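Local coordinates for protein 5-ketofructose reductase (Gluconobacter sp., PDB 7COL) that probably catalyses the NADPH-dependent reduction of 5-keto-D-fructose to D-fructose, on a fold like that of the shikimate dehydrogenases, at residues 106-111 / 253-258; 179-184 / 208-213; 220-225 / 241-246. All blocks are in the same frame, centred on the assembly; numbering follows the deposited sequence.

Interaction 1. Residues 106-111 / 253-258; sequences NTDGKG and VNQGVI. With NDP (NADPH dihydro-nicotinamide-adenine-dinucleotide phosphate), chain C.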
# COMPACT_ATOMS: atom_id res chain seq x y z
N ASN A 106 -14.66 8.48 14.56
CA ASN A 106 -14.17 7.67 15.67
C ASN A 106 -14.95 6.34 15.86
O ASN A 106 -16.12 6.35 16.25
CB ASN A 106 -14.17 8.47 16.96
CG ASN A 106 -13.30 7.83 18.03
OD1 ASN A 106 -13.52 6.69 18.42
ND2 ASN A 106 -12.29 8.55 18.48
N THR A 107 -14.29 5.20 15.64
CA THR A 107 -14.97 3.90 15.76
C THR A 107 -14.68 3.17 17.08
O THR A 107 -15.23 2.10 17.30
CB THR A 107 -14.68 2.95 14.57
OG1 THR A 107 -13.30 2.59 14.56
CG2 THR A 107 -15.07 3.59 13.23
N ASP A 108 -13.84 3.76 17.95
CA ASP A 108 -13.42 3.13 19.21
C ASP A 108 -14.53 2.63 20.11
O ASP A 108 -14.39 1.57 20.74
CB ASP A 108 -12.48 4.04 20.01
CG ASP A 108 -11.03 3.88 19.60
OD1 ASP A 108 -10.62 2.75 19.26
OD2 ASP A 108 -10.31 4.90 19.64
N GLY A 109 -15.64 3.37 20.14
CA GLY A 109 -16.85 2.94 20.85
C GLY A 109 -17.96 2.35 19.98
O GLY A 109 -18.98 1.92 20.51
N LYS A 110 -17.76 2.36 18.66
CA LYS A 110 -18.78 1.88 17.73
C LYS A 110 -18.74 0.36 17.57
O LYS A 110 -19.77 -0.24 17.28
CB LYS A 110 -18.65 2.55 16.35
CG LYS A 110 -19.02 4.03 16.34
CD LYS A 110 -19.03 4.64 14.95
CE LYS A 110 -19.13 6.16 15.00
NZ LYS A 110 -20.39 6.67 15.62
N GLY A 111 -17.55 -0.23 17.71
CA GLY A 111 -17.40 -1.69 17.77
C GLY A 111 -18.22 -2.23 18.93
O GLY A 111 -19.07 -3.11 18.74
N VAL A 253 -13.56 -6.70 15.67
CA VAL A 253 -14.13 -7.13 14.38
C VAL A 253 -15.15 -6.11 13.88
O VAL A 253 -15.12 -5.75 12.71
CB VAL A 253 -14.76 -8.55 14.47
CG1 VAL A 253 -15.48 -8.92 13.18
CG2 VAL A 253 -13.69 -9.59 14.77
N ASN A 254 -16.02 -5.64 14.78
CA ASN A 254 -17.05 -4.68 14.43
C ASN A 254 -16.49 -3.32 14.02
O ASN A 254 -17.00 -2.74 13.06
CB ASN A 254 -18.08 -4.54 15.55
CG ASN A 254 -19.01 -5.73 15.64
OD1 ASN A 254 -19.28 -6.39 14.63
ND2 ASN A 254 -19.54 -5.99 16.84
N GLN A 255 -15.46 -2.85 14.73
CA GLN A 255 -14.69 -1.67 14.33
C GLN A 255 -14.17 -1.77 12.90
O GLN A 255 -14.22 -0.80 12.15
CB GLN A 255 -13.48 -1.47 15.23
CG GLN A 255 -13.74 -0.83 16.57
CD GLN A 255 -12.52 -0.05 17.06
OE1 GLN A 255 -12.11 0.92 16.45
NE2 GLN A 255 -11.98 -0.46 18.19
N GLY A 256 -13.64 -2.94 12.55
CA GLY A 256 -13.10 -3.20 11.20
C GLY A 256 -14.21 -3.24 10.16
O GLY A 256 -14.05 -2.66 9.08
N VAL A 257 -15.33 -3.90 10.50
CA VAL A 257 -16.53 -3.89 9.65
C VAL A 257 -17.02 -2.44 9.44
O VAL A 257 -17.15 -2.02 8.31
CB VAL A 257 -17.69 -4.79 10.18
CG1 VAL A 257 -18.93 -4.68 9.30
CG2 VAL A 257 -17.27 -6.25 10.27
N ILE A 258 -17.30 -1.71 10.53
CA ILE A 258 -17.77 -0.32 10.46
C ILE A 258 -16.84 0.59 9.64
O ILE A 258 -17.30 1.38 8.82
CB ILE A 258 -18.06 0.28 11.86
CG1 ILE A 258 -19.19 -0.50 12.55
CG2 ILE A 258 -18.48 1.75 11.75
CD1 ILE A 258 -19.27 -0.35 14.06
PA NDP C . -6.07 4.26 28.93
O1A NDP C . -4.64 4.11 29.40
O2A NDP C . -6.49 5.52 28.20
O5B NDP C . -7.04 4.10 30.22
C5B NDP C . -6.83 3.03 31.14
C4B NDP C . -7.99 3.00 32.14
O4B NDP C . -7.94 1.77 32.87
C3B NDP C . -7.88 4.10 33.17
O3B NDP C . -9.20 4.59 33.47
C2B NDP C . -7.31 3.42 34.40
O2B NDP C . -7.65 4.07 35.62
C1B NDP C . -7.92 2.03 34.28
N9A NDP C . -7.12 1.01 34.99
C8A NDP C . -6.02 0.38 34.51
N7A NDP C . -5.52 -0.48 35.42
C5A NDP C . -6.32 -0.43 36.51
C6A NDP C . -6.38 -1.09 37.83
N6A NDP C . -5.45 -2.01 38.17
N1A NDP C . -7.39 -0.74 38.69
C2A NDP C . -8.32 0.17 38.37
N3A NDP C . -8.33 0.81 37.18
C4A NDP C . -7.37 0.56 36.22
O3 NDP C . -6.48 2.96 28.07
PN NDP C . -7.64 2.99 26.94
O1N NDP C . -7.04 3.59 25.68
O2N NDP C . -8.88 3.58 27.54
O5D NDP C . -7.92 1.42 26.63
C5D NDP C . -8.29 0.48 27.64
C4D NDP C . -8.32 -0.93 27.05
O4D NDP C . -9.34 -1.03 26.06
C3D NDP C . -7.01 -1.32 26.37
O3D NDP C . -6.59 -2.56 26.93
C2D NDP C . -7.33 -1.44 24.88
O2D NDP C . -6.65 -2.56 24.30
C1D NDP C . -8.84 -1.63 24.85
N1N NDP C . -9.58 -1.12 23.67
C2N NDP C . -10.33 -2.02 22.99
C3N NDP C . -11.08 -1.66 21.86
C7N NDP C . -11.90 -2.70 21.12
O7N NDP C . -12.48 -2.41 20.07
N7N NDP C . -11.98 -3.95 21.62
C4N NDP C . -11.06 -0.31 21.45
C5N NDP C . -10.29 0.62 22.17
C6N NDP C . -9.55 0.18 23.29
P2B NDP C . -6.90 5.42 36.08
O1X NDP C . -7.62 6.49 35.28
O2X NDP C . -7.17 5.51 37.57
O3X NDP C . -5.46 5.20 35.70
O HOH W 1 -12.28 1.77 12.35
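At the nicotinamide end of the NADPH site, in the cleft of this shikimate dehydrogenase-type fold, Thr-107 and Gln-255 join the entry to helix 110-119 to helix 248-264. Thr-107 OG1 donates to Gln-255 OE1 at 2.8 Å, lying in the carbonyl plane on a lone pair (C=O...donor angle 132°). OE1 also takes a weak bond from Asn-93. The amide nitrogen therefore turns to the cofactor, and Gln-255 NE2 reaches the carboxamide oxygen O7N of NADPH at 2.8 Å, with a fairly straight N-H (154°). The side chain extended beyond CG spans from the helix to the nicotinamide, so one amide accepts from the protein and donates to the cofactor, which would fix its flip.

Asp-108 stands beside this bridge, its carboxylate plane 77° from the Gln-255 amide. OD1 lies 3.6 Å from the nicotinamide C5N, and OD2 forms a salt bridge with Lys-72, consistent with the lysine-aspartate pair at the active site of shikimate dehydrogenases. Just before it, Asn-106 OD1 accepts from Asp-108 N in an Asx turn.

Behind the polar bridge the helices come close: the CA atoms of Gly-111 and Gln-255 are 4.4 Å apart, and a CB on Gly-111 would strike Gln-255 CG. Ile-258 CD1 packs 3.7 Å from Lys-110 CB, while the lysine amine goes off to Glu-142. A water completes the join, giving one proton to Thr-107 OG1 at 2.6 Å and the other to Gln-255 O at 3.2 Å.

Interaction 2. Residues 179-184 / 208-213; sequences QAWSGK and APPVEM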
# COMPACT_ATOMS: atom_id res chain seq x y z
N GLN A 179 -18.33 8.34 39.71
CA GLN A 179 -18.15 7.68 41.01
C GLN A 179 -16.70 7.26 41.24
O GLN A 179 -15.98 6.89 40.29
CB GLN A 179 -19.05 6.45 41.12
CG GLN A 179 -20.49 6.75 41.47
CD GLN A 179 -21.32 5.49 41.69
OE1 GLN A 179 -20.80 4.45 42.09
NE2 GLN A 179 -22.62 5.59 41.44
N ALA A 180 -16.28 7.32 42.50
CA ALA A 180 -14.97 6.78 42.91
C ALA A 180 -15.02 5.25 42.94
O ALA A 180 -16.09 4.66 43.11
CB ALA A 180 -14.58 7.33 44.28
N TRP A 181 -13.86 4.61 42.76
CA TRP A 181 -13.77 3.15 42.81
C TRP A 181 -13.30 2.65 44.18
O TRP A 181 -12.16 2.20 44.34
CB TRP A 181 -12.89 2.59 41.67
CG TRP A 181 -13.20 1.15 41.30
CD1 TRP A 181 -13.79 0.20 42.09
CD2 TRP A 181 -12.91 0.51 40.06
NE1 TRP A 181 -13.89 -0.99 41.42
CE2 TRP A 181 -13.36 -0.83 40.16
CE3 TRP A 181 -12.32 0.93 38.86
CZ2 TRP A 181 -13.24 -1.75 39.11
CZ3 TRP A 181 -12.20 0.02 37.81
CH2 TRP A 181 -12.65 -1.32 37.95
N SER A 182 -14.20 2.73 45.16
CA SER A 182 -13.95 2.33 46.54
C SER A 182 -13.82 0.81 46.68
O SER A 182 -14.82 0.09 46.79
CB SER A 182 -15.06 2.87 47.45
OG SER A 182 -14.93 2.40 48.77
N GLY A 183 -12.57 0.33 46.65
CA GLY A 183 -12.27 -1.10 46.79
C GLY A 183 -13.09 -1.97 45.85
O GLY A 183 -12.90 -1.93 44.63
N LYS A 184 -14.01 -2.73 46.42
CA LYS A 184 -14.86 -3.61 45.63
C LYS A 184 -16.12 -2.84 45.22
O LYS A 184 -16.86 -2.34 46.08
CB LYS A 184 -15.19 -4.89 46.41
CG LYS A 184 -15.31 -6.15 45.56
CD LYS A 184 -15.28 -7.40 46.43
CE LYS A 184 -14.99 -8.64 45.60
NZ LYS A 184 -15.21 -9.90 46.36
N ALA A 208 -8.91 -9.46 37.28
CA ALA A 208 -10.30 -9.02 37.15
C ALA A 208 -10.54 -7.64 37.80
O ALA A 208 -9.86 -7.30 38.77
CB ALA A 208 -11.25 -10.06 37.73
N PRO A 209 -11.46 -6.83 37.23
CA PRO A 209 -11.84 -5.58 37.89
C PRO A 209 -12.41 -5.82 39.29
O PRO A 209 -13.16 -6.78 39.47
CB PRO A 209 -12.91 -5.01 36.95
CG PRO A 209 -12.48 -5.49 35.61
CD PRO A 209 -11.99 -6.89 35.85
N PRO A 210 -12.00 -5.01 40.30
CA PRO A 210 -12.57 -5.20 41.65
C PRO A 210 -14.07 -4.85 41.70
O PRO A 210 -14.46 -3.71 41.98
CB PRO A 210 -11.71 -4.29 42.54
CG PRO A 210 -10.97 -3.38 41.62
CD PRO A 210 -10.85 -4.09 40.31
N VAL A 211 -14.90 -5.84 41.39
CA VAL A 211 -16.35 -5.66 41.48
C VAL A 211 -17.02 -6.81 42.23
O VAL A 211 -16.63 -7.98 42.10
CB VAL A 211 -17.04 -5.23 40.12
CG1 VAL A 211 -16.12 -5.36 38.90
CG2 VAL A 211 -18.40 -5.90 39.88
N GLU A 212 -18.00 -6.44 43.07
CA GLU A 212 -18.93 -7.37 43.69
C GLU A 212 -19.78 -7.98 42.59
O GLU A 212 -20.74 -7.36 42.13
CB GLU A 212 -19.81 -6.64 44.71
CG GLU A 212 -20.35 -7.54 45.81
CD GLU A 212 -21.72 -7.13 46.31
OE1 GLU A 212 -22.01 -5.91 46.40
OE2 GLU A 212 -22.52 -8.04 46.63
N MET A 213 -19.39 -9.17 42.14
CA MET A 213 -20.07 -9.85 41.05
C MET A 213 -21.49 -10.28 41.43
O MET A 213 -22.36 -10.37 40.58
CB MET A 213 -19.25 -11.04 40.53
CG MET A 213 -17.90 -10.65 39.91
SD MET A 213 -18.00 -9.50 38.53
CE MET A 213 -18.50 -10.62 37.22
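Trp-181 brings its indole up against the Pro-209–Pro-210 turn, where strand 175-180 of the parallel Rossmann-type sheet gives way to a loop. CG is anti to the backbone N (chi1 -156°), which swings the ring across to the other segment. There NE1 donates to Pro-210 O at 2.8 Å, with the oxygen close to the indole plane and the donor tilted 26° from the carbonyl plane. Pro-210 also packs on the indole: its CG lies over one face, offset toward the rim, and its CD comes within 3.6 Å of Trp-181 CZ2. Pro-209 CB closes on the ring's edge, 3.8 Å from Trp-181 CH2. The six-membered ring also reaches the coenzyme, with Trp-181 CZ3 3.9 Å from C2A of the NADPH adenine. An alanine here is likely to leave Pro-210 O without its indole donor and to open a gap between the two prolines and the adenine.

Further on, Gly-183 turns the chain at positive phi, and its O lies 3.4 Å from Pro-210 CB. Lys-184 then runs extended alongside the second segment, its methylenes doing the touching: CG is 3.7 Å from Glu-212 N.

Pro-210 is the centre of an inverse gamma turn, in which Val-211 N makes a weak bond to Pro-209 O. Phe-185, next along the chain, bonds by its backbone to Pro-210 and Glu-212, joining 185-186 and 211-212 as a short, weakly bonded parallel pair. Leu-130 of strand 126-130 touches Trp-181, Pro-209 and Val-211, Val-154 of strand 150-155 meets the indole, and Phe-234 of helix 233-241 covers Pro-209 and Val-211.

Interaction 3. Residues 220-225 / 241-246; sequences TVVADV and LGCTTL. With NDP (NADPH dihydro-nicotinamide-adenine-dinucleotide phosphate), chain C.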
# COMPACT_ATOMS: atom_id res chain seq x y z
N THR A 220 -28.44 -8.49 33.55
CA THR A 220 -27.40 -7.49 33.30
C THR A 220 -26.51 -7.93 32.13
O THR A 220 -25.97 -9.04 32.15
CB THR A 220 -26.50 -7.28 34.54
OG1 THR A 220 -27.32 -7.17 35.72
CG2 THR A 220 -25.62 -6.01 34.39
N VAL A 221 -26.40 -7.08 31.11
CA VAL A 221 -25.49 -7.34 29.99
C VAL A 221 -24.09 -6.89 30.40
O VAL A 221 -23.89 -5.74 30.83
CB VAL A 221 -25.96 -6.66 28.68
CG1 VAL A 221 -24.92 -6.82 27.57
CG2 VAL A 221 -27.29 -7.24 28.21
N VAL A 222 -23.12 -7.81 30.31
CA VAL A 222 -21.77 -7.55 30.80
C VAL A 222 -20.81 -7.59 29.61
O VAL A 222 -20.77 -8.57 28.88
CB VAL A 222 -21.37 -8.53 31.93
CG1 VAL A 222 -19.96 -8.24 32.44
CG2 VAL A 222 -22.34 -8.40 33.10
N ALA A 223 -20.05 -6.51 29.42
CA ALA A 223 -19.20 -6.32 28.24
C ALA A 223 -17.78 -5.95 28.65
O ALA A 223 -17.56 -5.33 29.68
CB ALA A 223 -19.78 -5.22 27.34
N ASP A 224 -16.82 -6.31 27.80
CA ASP A 224 -15.43 -6.10 28.12
C ASP A 224 -14.67 -5.70 26.85
O ASP A 224 -14.78 -6.36 25.82
CB ASP A 224 -14.84 -7.39 28.71
CG ASP A 224 -13.58 -7.14 29.49
OD1 ASP A 224 -12.78 -6.27 29.09
OD2 ASP A 224 -13.39 -7.82 30.53
N VAL A 225 -13.89 -4.63 26.97
CA VAL A 225 -13.16 -4.09 25.83
C VAL A 225 -11.96 -4.93 25.42
O VAL A 225 -11.53 -4.86 24.26
CB VAL A 225 -12.75 -2.60 26.02
CG1 VAL A 225 -13.99 -1.73 26.12
CG2 VAL A 225 -11.85 -2.39 27.24
N LEU A 241 -22.45 -16.80 36.29
CA LEU A 241 -23.67 -16.31 36.95
C LEU A 241 -24.93 -16.41 36.07
O LEU A 241 -26.06 -16.35 36.57
CB LEU A 241 -23.48 -14.86 37.43
CG LEU A 241 -22.39 -14.58 38.48
CD1 LEU A 241 -22.02 -13.10 38.52
CD2 LEU A 241 -22.77 -15.08 39.87
N GLY A 242 -24.72 -16.55 34.76
CA GLY A 242 -25.81 -16.63 33.80
C GLY A 242 -26.00 -15.38 32.95
O GLY A 242 -26.97 -15.30 32.21
N CYS A 243 -25.08 -14.42 33.07
CA CYS A 243 -25.17 -13.15 32.32
C CYS A 243 -24.81 -13.34 30.85
O CYS A 243 -23.88 -14.09 30.50
CB CYS A 243 -24.24 -12.08 32.91
SG CYS A 243 -24.56 -11.64 34.63
N THR A 244 -25.54 -12.63 30.01
CA THR A 244 -25.17 -12.47 28.61
C THR A 244 -23.93 -11.56 28.56
O THR A 244 -23.92 -10.50 29.17
CB THR A 244 -26.35 -11.88 27.82
OG1 THR A 244 -27.46 -12.77 27.93
CG2 THR A 244 -26.00 -11.70 26.33
N THR A 245 -22.90 -12.02 27.86
CA THR A 245 -21.61 -11.32 27.80
C THR A 245 -21.17 -10.97 26.38
O THR A 245 -21.61 -11.60 25.41
CB THR A 245 -20.48 -12.10 28.50
OG1 THR A 245 -20.21 -13.32 27.80
CG2 THR A 245 -20.83 -12.41 29.95
N LEU A 246 -20.31 -9.96 26.27
CA LEU A 246 -19.80 -9.45 24.99
C LEU A 246 -18.32 -9.16 25.12
O LEU A 246 -17.90 -8.39 26.00
CB LEU A 246 -20.56 -8.19 24.58
CG LEU A 246 -22.07 -8.31 24.34
CD1 LEU A 246 -22.69 -6.93 24.39
CD2 LEU A 246 -22.39 -9.03 23.03
PA NDP C . -6.07 4.26 28.93
O1A NDP C . -4.64 4.11 29.40
O2A NDP C . -6.49 5.52 28.20
O5B NDP C . -7.04 4.10 30.22
C5B NDP C . -6.83 3.03 31.14
C4B NDP C . -7.99 3.00 32.14
O4B NDP C . -7.94 1.77 32.87
C3B NDP C . -7.88 4.10 33.17
O3B NDP C . -9.20 4.59 33.47
C2B NDP C . -7.31 3.42 34.40
O2B NDP C . -7.65 4.07 35.62
C1B NDP C . -7.92 2.03 34.28
N9A NDP C . -7.12 1.01 34.99
C8A NDP C . -6.02 0.38 34.51
N7A NDP C . -5.52 -0.48 35.42
C5A NDP C . -6.32 -0.43 36.51
C6A NDP C . -6.38 -1.09 37.83
N6A NDP C . -5.45 -2.01 38.17
N1A NDP C . -7.39 -0.74 38.69
C2A NDP C . -8.32 0.17 38.37
N3A NDP C . -8.33 0.81 37.18
C4A NDP C . -7.37 0.56 36.22
O3 NDP C . -6.48 2.96 28.07
PN NDP C . -7.64 2.99 26.94
O1N NDP C . -7.04 3.59 25.68
O2N NDP C . -8.88 3.58 27.54
O5D NDP C . -7.92 1.42 26.63
C5D NDP C . -8.29 0.48 27.64
C4D NDP C . -8.32 -0.93 27.05
O4D NDP C . -9.34 -1.03 26.06
C3D NDP C . -7.01 -1.32 26.37
O3D NDP C . -6.59 -2.56 26.93
C2D NDP C . -7.33 -1.44 24.88
O2D NDP C . -6.65 -2.56 24.30
C1D NDP C . -8.84 -1.63 24.85
N1N NDP C . -9.58 -1.12 23.67
C2N NDP C . -10.33 -2.02 22.99
C3N NDP C . -11.08 -1.66 21.86
C7N NDP C . -11.90 -2.70 21.12
O7N NDP C . -12.48 -2.41 20.07
N7N NDP C . -11.98 -3.95 21.62
C4N NDP C . -11.06 -0.31 21.45
C5N NDP C . -10.29 0.62 22.17
C6N NDP C . -9.55 0.18 23.29
P2B NDP C . -6.90 5.42 36.08
O1X NDP C . -7.62 6.49 35.28
O2X NDP C . -7.17 5.51 37.57
O3X NDP C . -5.46 5.20 35.70
O HOH W 2 -27.57 -11.00 30.75
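Val-222 O is gripped twice by the neighbouring strand: Leu-246 N donates to it at 3.0 Å, in the carbonyl plane, and Thr-245 CA offers a CA-H...O contact at 3.1 Å. These tie strand 221-224 in parallel to strand 245-246, an edge strand of the Rossmann-type sheet; helix 233-241 makes the beta-alpha-beta crossover between them and ends in a Schellman motif at Gly-242. Upstream, Val-222 N donates to Thr-244 O at 3.0 Å in a nearly straight bond (174°). Downstream, Asp-224 N reaches Leu-246 O, also at 3.0 Å.

Side chains alternate across the sheet. Ala-223 and Leu-246 face helix 110-119, their CB atoms 4.1 Å apart, and Val-119 of that helix meets Leu-246. Val-221 CG1, anti to its backbone nitrogen (chi1 174°), touches Leu-246 CD1 at 3.9 Å. On the face turned to helix 233-241, Val-222 packs on Phe-234 and Thr-245 on Leu-235, while Val-222 CG2 lies 4.1 Å from Cys-243 CB. The Asp-224 carboxylate leads away to Thr-232 and Asn-196.

Just past the strand, Val-225 O accepts from the carboxamide N7N of NADPH at 2.8 Å. Three main-chain bonds thus fix the parallel register, with side chains packed on a helix at each face, and that register probably keeps Val-225 O in place to receive the carboxamide N-H.

In the fold
Interactions 1 and 3 both bear on the nicotinamide carboxamide, one through a glutamine side chain at O7N, the other through a main-chain carbonyl at N7N. Interaction 3 is nested inside the loop that interaction 1 closes, and helix 110-119, which enters interaction 1, also packs on the strands of interaction 3. Interaction 3 is a buried strand pairing built on backbone bonds. Interaction 1, partly buried about 5 Å from the chain's centre, joins two helix regions by side-chain polar bonds. Interaction 2, at the adenine end about 23 Å from that centre, is peripheral and sets an indole against prolines; it reaches the same parallel sheet as interaction 3 and meets it where Met-213 packs on Leu-241.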